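Local structure of uncharacterized protein (Bacteroides caccae, 4L7A) at residues M142-A147 with D198-T203; T171-R176 with T188-S193. The protein is of unknown function but is probably a zinc-dependent metallopeptidase. All blocks are in the same frame, centred on the assembly; numbering follows the deposited sequence.

Contact 1. Residues M142-A147 with D198-T203; sequences MHHEFA and DIAEVT
The imidazole of His-144 is fixed from two directions by helix 195-208: Ala-200 lies over one face and Glu-201 reaches the edge. Ala-200 CB stands 3.4 Å from the ring centroid and 7° off the ring normal, which defines a CH-pi contact centred on the face. At the edge, His-144 ND1 donates to Glu-201 OE2 over 2.8 Å, with an N-H...O angle of 154°; the acceptor is tilted from the ring plane and met on its anti side. Although Glu-201 sets out away from the other helix, a bend at chi2 returns its carboxylate to the ring. Its other oxygen, OE1, hydrogen-bonds to Thr-188 OG1 and forms a salt bridge with Lys-140 NZ, so the acceptor is anchored. His-144 and Glu-145 begin an HExxH sequence, the signature of zincin metallopeptidases; Glu-197, one turn before Glu-201, would be the third ligand as in gluzincins. The pattern resembles the gluzincin zinc site, where a second-shell carboxylate orients the first histidine and leaves its NE2 for the metal. The ring reaches both partners because its CG is anti to the backbone N (chi1 169°). A leucine in place of His-144 would probably leave Glu-201 OE2 without its donor and remove a presumed zinc ligand. One turn on, Ala-147 CB packs 4.0 Å from Thr-203 CG2; the axes of the two segments come within 8.2 Å, backbones nearest at His-144 and Ala-200.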
loop_
_atom_site.group_PDB
_atom_site.type_symbol
_atom_site.label_atom_id
_atom_site.label_comp_id
_atom_site.label_asym_id
_atom_site.label_seq_id
_atom_site.Cartn_x
_atom_site.Cartn_y
_atom_site.Cartn_z
HETATM N N MSE A 142 -1.644 0.232 -1.442
HETATM C CA MSE A 142 -0.817 1.407 -1.275
HETATM C C MSE A 142 0.527 1.307 -2.001
HETATM O O MSE A 142 0.856 2.187 -2.777
HETATM C CB MSE A 142 -0.614 1.750 0.212
HETATM C CG MSE A 142 -1.916 2.285 0.845
HETATM SE SE MSE A 142 -1.840 2.294 2.803
HETATM C CE MSE A 142 -1.112 4.103 2.963
ATOM N N HIS A 143 1.296 0.244 -1.724
ATOM C CA HIS A 143 2.564 0.051 -2.422
ATOM C C HIS A 143 2.374 -0.012 -3.921
ATOM O O HIS A 143 3.224 0.422 -4.686
ATOM C CB HIS A 143 3.339 -1.193 -1.946
ATOM C CG HIS A 143 3.758 -1.107 -0.523
ATOM N ND1 HIS A 143 4.678 -0.168 -0.082
ATOM C CD2 HIS A 143 3.345 -1.783 0.578
ATOM C CE1 HIS A 143 4.833 -0.291 1.223
ATOM N NE2 HIS A 143 4.020 -1.244 1.656
ATOM N N HIS A 144 1.249 -0.530 -4.359
ATOM C CA HIS A 144 0.986 -0.598 -5.793
ATOM C C HIS A 144 0.927 0.855 -6.333
ATOM O O HIS A 144 1.556 1.178 -7.308
ATOM C CB HIS A 144 -0.306 -1.373 -6.099
ATOM C CG HIS A 144 -0.773 -1.258 -7.523
ATOM N ND1 HIS A 144 -1.000 -2.356 -8.322
ATOM C CD2 HIS A 144 -1.097 -0.178 -8.276
ATOM C CE1 HIS A 144 -1.427 -1.956 -9.513
ATOM N NE2 HIS A 144 -1.529 -0.633 -9.496
ATOM N N GLU A 145 0.153 1.707 -5.696
ATOM C CA GLU A 145 -0.028 3.114 -6.142
ATOM C C GLU A 145 1.235 3.923 -6.018
ATOM O O GLU A 145 1.509 4.751 -6.897
ATOM C CB GLU A 145 -1.121 3.761 -5.350
ATOM C CG GLU A 145 -2.510 3.127 -5.618
ATOM C CD GLU A 145 -3.019 3.433 -7.023
ATOM O OE1 GLU A 145 -2.827 4.595 -7.497
ATOM O OE2 GLU A 145 -3.563 2.520 -7.670
ATOM N N PHE A 146 2.019 3.683 -4.964
ATOM C CA PHE A 146 3.292 4.379 -4.846
ATOM C C PHE A 146 4.231 3.988 -5.981
ATOM O O PHE A 146 4.850 4.853 -6.584
ATOM C CB PHE A 146 3.932 4.209 -3.492
ATOM C CG PHE A 146 3.013 4.507 -2.348
ATOM C CD1 PHE A 146 1.940 5.372 -2.478
ATOM C CD2 PHE A 146 3.209 3.901 -1.125
ATOM C CE1 PHE A 146 1.086 5.608 -1.397
ATOM C CE2 PHE A 146 2.381 4.163 -0.054
ATOM C CZ PHE A 146 1.322 5.002 -0.193
ATOM N N ALA A 147 4.243 2.714 -6.333
ATOM C CA ALA A 147 5.043 2.270 -7.413
ATOM C C ALA A 147 4.638 2.920 -8.703
ATOM O O ALA A 147 5.484 3.335 -9.493
ATOM C CB ALA A 147 4.986 0.733 -7.536
ATOM N N ASP A 198 0.904 -4.598 -14.278
ATOM C CA ASP A 198 1.750 -5.773 -14.059
ATOM C C ASP A 198 2.983 -5.374 -13.224
ATOM O O ASP A 198 3.223 -5.920 -12.152
ATOM C CB ASP A 198 2.135 -6.381 -15.420
ATOM C CG ASP A 198 2.927 -7.667 -15.329
ATOM O OD1 ASP A 198 3.474 -8.024 -14.270
ATOM O OD2 ASP A 198 2.979 -8.361 -16.363
ATOM N N ILE A 199 3.709 -4.386 -13.655
ATOM C CA ILE A 199 4.866 -4.022 -12.915
ATOM C C ILE A 199 4.519 -3.415 -11.510
ATOM O O ILE A 199 5.240 -3.696 -10.537
ATOM C CB ILE A 199 5.797 -3.159 -13.738
ATOM C CG1 ILE A 199 7.083 -2.955 -12.958
ATOM C CG2 ILE A 199 5.136 -1.828 -14.197
ATOM C CD1 ILE A 199 8.161 -2.228 -13.738
ATOM N N ALA A 200 3.417 -2.659 -11.373
ATOM C CA ALA A 200 3.012 -2.173 -10.065
ATOM C C ALA A 200 2.654 -3.349 -9.124
ATOM O O ALA A 200 2.971 -3.300 -7.945
ATOM C CB ALA A 200 1.823 -1.178 -10.146
ATOM N N GLU A 201 2.042 -4.399 -9.682
ATOM C CA GLU A 201 1.666 -5.591 -8.917
ATOM C C GLU A 201 2.866 -6.423 -8.513
ATOM O O GLU A 201 2.915 -6.920 -7.384
ATOM C CB GLU A 201 0.701 -6.464 -9.696
ATOM C CG GLU A 201 -0.750 -5.904 -9.787
ATOM C CD GLU A 201 -1.472 -6.000 -8.437
ATOM O OE1 GLU A 201 -2.022 -7.091 -8.172
ATOM O OE2 GLU A 201 -1.446 -5.025 -7.643
ATOM N N VAL A 202 3.826 -6.592 -9.413
ATOM C CA VAL A 202 5.021 -7.348 -9.066
ATOM C C VAL A 202 5.686 -6.659 -7.901
ATOM O O VAL A 202 6.016 -7.267 -6.926
ATOM C CB VAL A 202 5.942 -7.526 -10.275
ATOM C CG1 VAL A 202 7.306 -8.073 -9.849
ATOM C CG2 VAL A 202 5.301 -8.443 -11.281
ATOM N N THR A 203 5.841 -5.349 -7.971
ATOM C CA THR A 203 6.470 -4.574 -6.912
ATOM C C THR A 203 5.719 -4.666 -5.580
ATOM O O THR A 203 6.307 -4.940 -4.526
ATOM C CB THR A 203 6.539 -3.062 -7.326
ATOM O OG1 THR A 203 7.129 -2.908 -8.627
ATOM C CG2 THR A 203 7.346 -2.258 -6.314
#

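Contact 2. Residues T171-R176 with T188-S193; sequences TGWQNR and TPYAGS
The irregular connection between the HExxH helix and helix 195-208 folds back on itself where Trp-173, in the 3-10 turn 173-175, meets Tyr-190. The pair is T-shaped (edge-to-face): the edge of Tyr-190 is directed at the face of the indole six-membered ring, with centroids 4.7 Å apart and planes at 61°. Tyr-190 CD1 leads, coming within 3.5 Å of Trp-173 CZ2 and sitting toward the rim of the indole rather than over its middle. Gln-174 OE1 lies over the opposite face. Trp-173 CG occupies the crowded position between backbone N and carbonyl carbon (chi1 54°), which turns the indole toward Tyr-190 and brings Trp-173 CD1 to 3.6 Å from Ser-193 CB. The receiving segment is a compact turn with helical angles at 189-191, opened by an ST motif in which Thr-188 OG1 accepts from Ala-191 N at 151°. At its far end, Ser-193 OG and N both donate to Tyr-190 O; two donors thus grip that one carbonyl oxygen. Away from the rings, one water joins the segments: it donates to Trp-173 O at 2.7 Å and Pro-189 O at 2.9 Å, and accepts from Arg-176 NE. Arg-176 NH2 also lies 3.0 Å from Gly-192 O, near the guanidinium plane, while NH1 bonds to Asn-167 O. A CB on Gly-192 would collide with that NH2. Pro-189 CG packs 3.4 Å from Arg-176 O.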
loop_
_atom_site.group_PDB
_atom_site.type_symbol
_atom_site.label_atom_id
_atom_site.label_comp_id
_atom_site.label_asym_id
_atom_site.label_seq_id
_atom_site.Cartn_x
_atom_site.Cartn_y
_atom_site.Cartn_z
ATOM N N THR A 171 -9.358 -5.621 -20.909
ATOM C CA THR A 171 -10.723 -5.842 -20.465
ATOM C C THR A 171 -10.911 -7.331 -20.213
ATOM O O THR A 171 -10.489 -8.132 -21.033
ATOM C CB THR A 171 -11.733 -5.378 -21.543
ATOM O OG1 THR A 171 -11.609 -3.957 -21.695
ATOM C CG2 THR A 171 -13.180 -5.687 -21.082
ATOM N N GLY A 172 -11.591 -7.696 -19.137
ATOM C CA GLY A 172 -11.808 -9.112 -18.800
ATOM C C GLY A 172 -10.796 -9.796 -17.878
ATOM O O GLY A 172 -10.928 -11.000 -17.611
ATOM N N TRP A 173 -9.814 -9.035 -17.374
ATOM C CA TRP A 173 -8.775 -9.580 -16.479
ATOM C C TRP A 173 -9.332 -10.286 -15.270
ATOM O O TRP A 173 -8.749 -11.261 -14.780
ATOM C CB TRP A 173 -7.819 -8.497 -15.991
ATOM C CG TRP A 173 -8.423 -7.316 -15.337
ATOM C CD1 TRP A 173 -8.739 -6.117 -15.935
ATOM C CD2 TRP A 173 -8.740 -7.180 -13.962
ATOM N NE1 TRP A 173 -9.235 -5.253 -14.998
ATOM C CE2 TRP A 173 -9.261 -5.885 -13.781
ATOM C CE3 TRP A 173 -8.613 -8.017 -12.853
ATOM C CZ2 TRP A 173 -9.681 -5.416 -12.544
ATOM C CZ3 TRP A 173 -9.072 -7.565 -11.630
ATOM C CH2 TRP A 173 -9.594 -6.267 -11.490
ATOM N N GLN A 174 -10.476 -9.786 -14.802
ATOM C CA GLN A 174 -11.106 -10.308 -13.602
ATOM C C GLN A 174 -11.735 -11.701 -13.793
ATOM O O GLN A 174 -12.102 -12.320 -12.825
ATOM C CB GLN A 174 -12.140 -9.314 -13.063
ATOM C CG GLN A 174 -13.439 -9.168 -13.867
ATOM C CD GLN A 174 -13.366 -8.153 -14.998
ATOM O OE1 GLN A 174 -12.288 -7.727 -15.452
ATOM N NE2 GLN A 174 -14.558 -7.745 -15.475
ATOM N N ASN A 175 -11.820 -12.195 -15.018
ATOM C CA ASN A 175 -12.374 -13.537 -15.280
ATOM C C ASN A 175 -11.343 -14.649 -15.322
ATOM O O ASN A 175 -11.676 -15.769 -15.659
ATOM C CB ASN A 175 -13.164 -13.534 -16.583
ATOM C CG ASN A 175 -14.259 -12.479 -16.582
ATOM O OD1 ASN A 175 -14.391 -11.700 -17.542
ATOM N ND2 ASN A 175 -15.018 -12.408 -15.487
ATOM N N ARG A 176 -10.096 -14.343 -14.967
ATOM C CA ARG A 176 -9.038 -15.333 -14.901
ATOM C C ARG A 176 -8.588 -15.421 -13.487
ATOM O O ARG A 176 -8.274 -14.405 -12.877
ATOM C CB ARG A 176 -7.860 -14.931 -15.792
ATOM C CG ARG A 176 -8.182 -14.878 -17.308
ATOM C CD ARG A 176 -6.939 -14.755 -18.148
ATOM N NE ARG A 176 -6.196 -13.522 -17.928
ATOM C CZ ARG A 176 -5.136 -13.162 -18.656
ATOM N NH1 ARG A 176 -4.697 -13.957 -19.616
ATOM N NH2 ARG A 176 -4.523 -12.009 -18.439
ATOM N N THR A 188 -0.884 -11.829 -10.073
ATOM C CA THR A 188 -2.280 -11.741 -9.692
ATOM C C THR A 188 -3.098 -11.606 -10.960
ATOM O O THR A 188 -2.570 -11.262 -12.010
ATOM C CB THR A 188 -2.573 -10.443 -8.864
ATOM O OG1 THR A 188 -2.216 -9.269 -9.610
ATOM C CG2 THR A 188 -1.864 -10.452 -7.585
ATOM N N PRO A 189 -4.401 -11.815 -10.882
ATOM C CA PRO A 189 -5.251 -11.545 -12.067
ATOM C C PRO A 189 -5.109 -10.144 -12.585
ATOM O O PRO A 189 -4.995 -9.945 -13.797
ATOM C CB PRO A 189 -6.664 -11.746 -11.523
ATOM C CG PRO A 189 -6.477 -12.840 -10.493
ATOM C CD PRO A 189 -5.144 -12.506 -9.819
ATOM N N TYR A 190 -5.090 -9.160 -11.681
ATOM C CA TYR A 190 -4.945 -7.749 -12.072
ATOM C C TYR A 190 -3.638 -7.417 -12.786
ATOM O O TYR A 190 -3.605 -6.572 -13.682
ATOM C CB TYR A 190 -5.091 -6.861 -10.825
ATOM C CG TYR A 190 -5.276 -5.420 -11.121
ATOM C CD1 TYR A 190 -6.231 -4.995 -12.003
ATOM C CD2 TYR A 190 -4.582 -4.473 -10.447
ATOM C CE1 TYR A 190 -6.422 -3.654 -12.248
ATOM C CE2 TYR A 190 -4.769 -3.111 -10.707
ATOM C CZ TYR A 190 -5.674 -2.724 -11.564
ATOM O OH TYR A 190 -5.872 -1.374 -11.788
ATOM N N ALA A 191 -2.573 -8.107 -12.428
ATOM C CA ALA A 191 -1.284 -7.971 -13.137
ATOM C C ALA A 191 -1.372 -8.405 -14.586
ATOM O O ALA A 191 -0.659 -7.870 -15.447
ATOM C CB ALA A 191 -0.210 -8.742 -12.449
ATOM N N GLY A 192 -2.289 -9.307 -14.874
ATOM C CA GLY A 192 -2.572 -9.718 -16.243
ATOM C C GLY A 192 -3.440 -8.726 -17.072
ATOM O O GLY A 192 -3.910 -9.085 -18.151
ATOM N N SER A 193 -3.688 -7.505 -16.591
ATOM C CA SER A 193 -4.530 -6.583 -17.360
ATOM C C SER A 193 -3.706 -5.787 -18.412
ATOM O O SER A 193 -3.994 -5.804 -19.614
ATOM C CB SER A 193 -5.255 -5.612 -16.402
ATOM O OG SER A 193 -4.354 -4.969 -15.507
HETATM O O HOH W 1 -6.255 -11.691 -15.723
#

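Overall arrangement
From the N terminus, the chain runs through the mixed sheet into helix 131-153, where 142-147 opens contact 1. The connection that follows, with the short helices 160-163 and 178-181, contains both halves of contact 2, which is centred about 19 Å from the centre of the chain and closes a loop of 11 residues around 178-181. The chain then enters helix 195-208, and 198-203 closes contact 1 around 50 residues, so contact 2 is nested within it. With centres 15 Å apart, the two meet directly: Glu-201 CB packs 3.7 Å from Ala-191 CB, and His-144 CE1 lies 3.7 Å from Tyr-190 CE2. The peripheral loop is thereby tied to the buried helix pair bearing the putative zinc site.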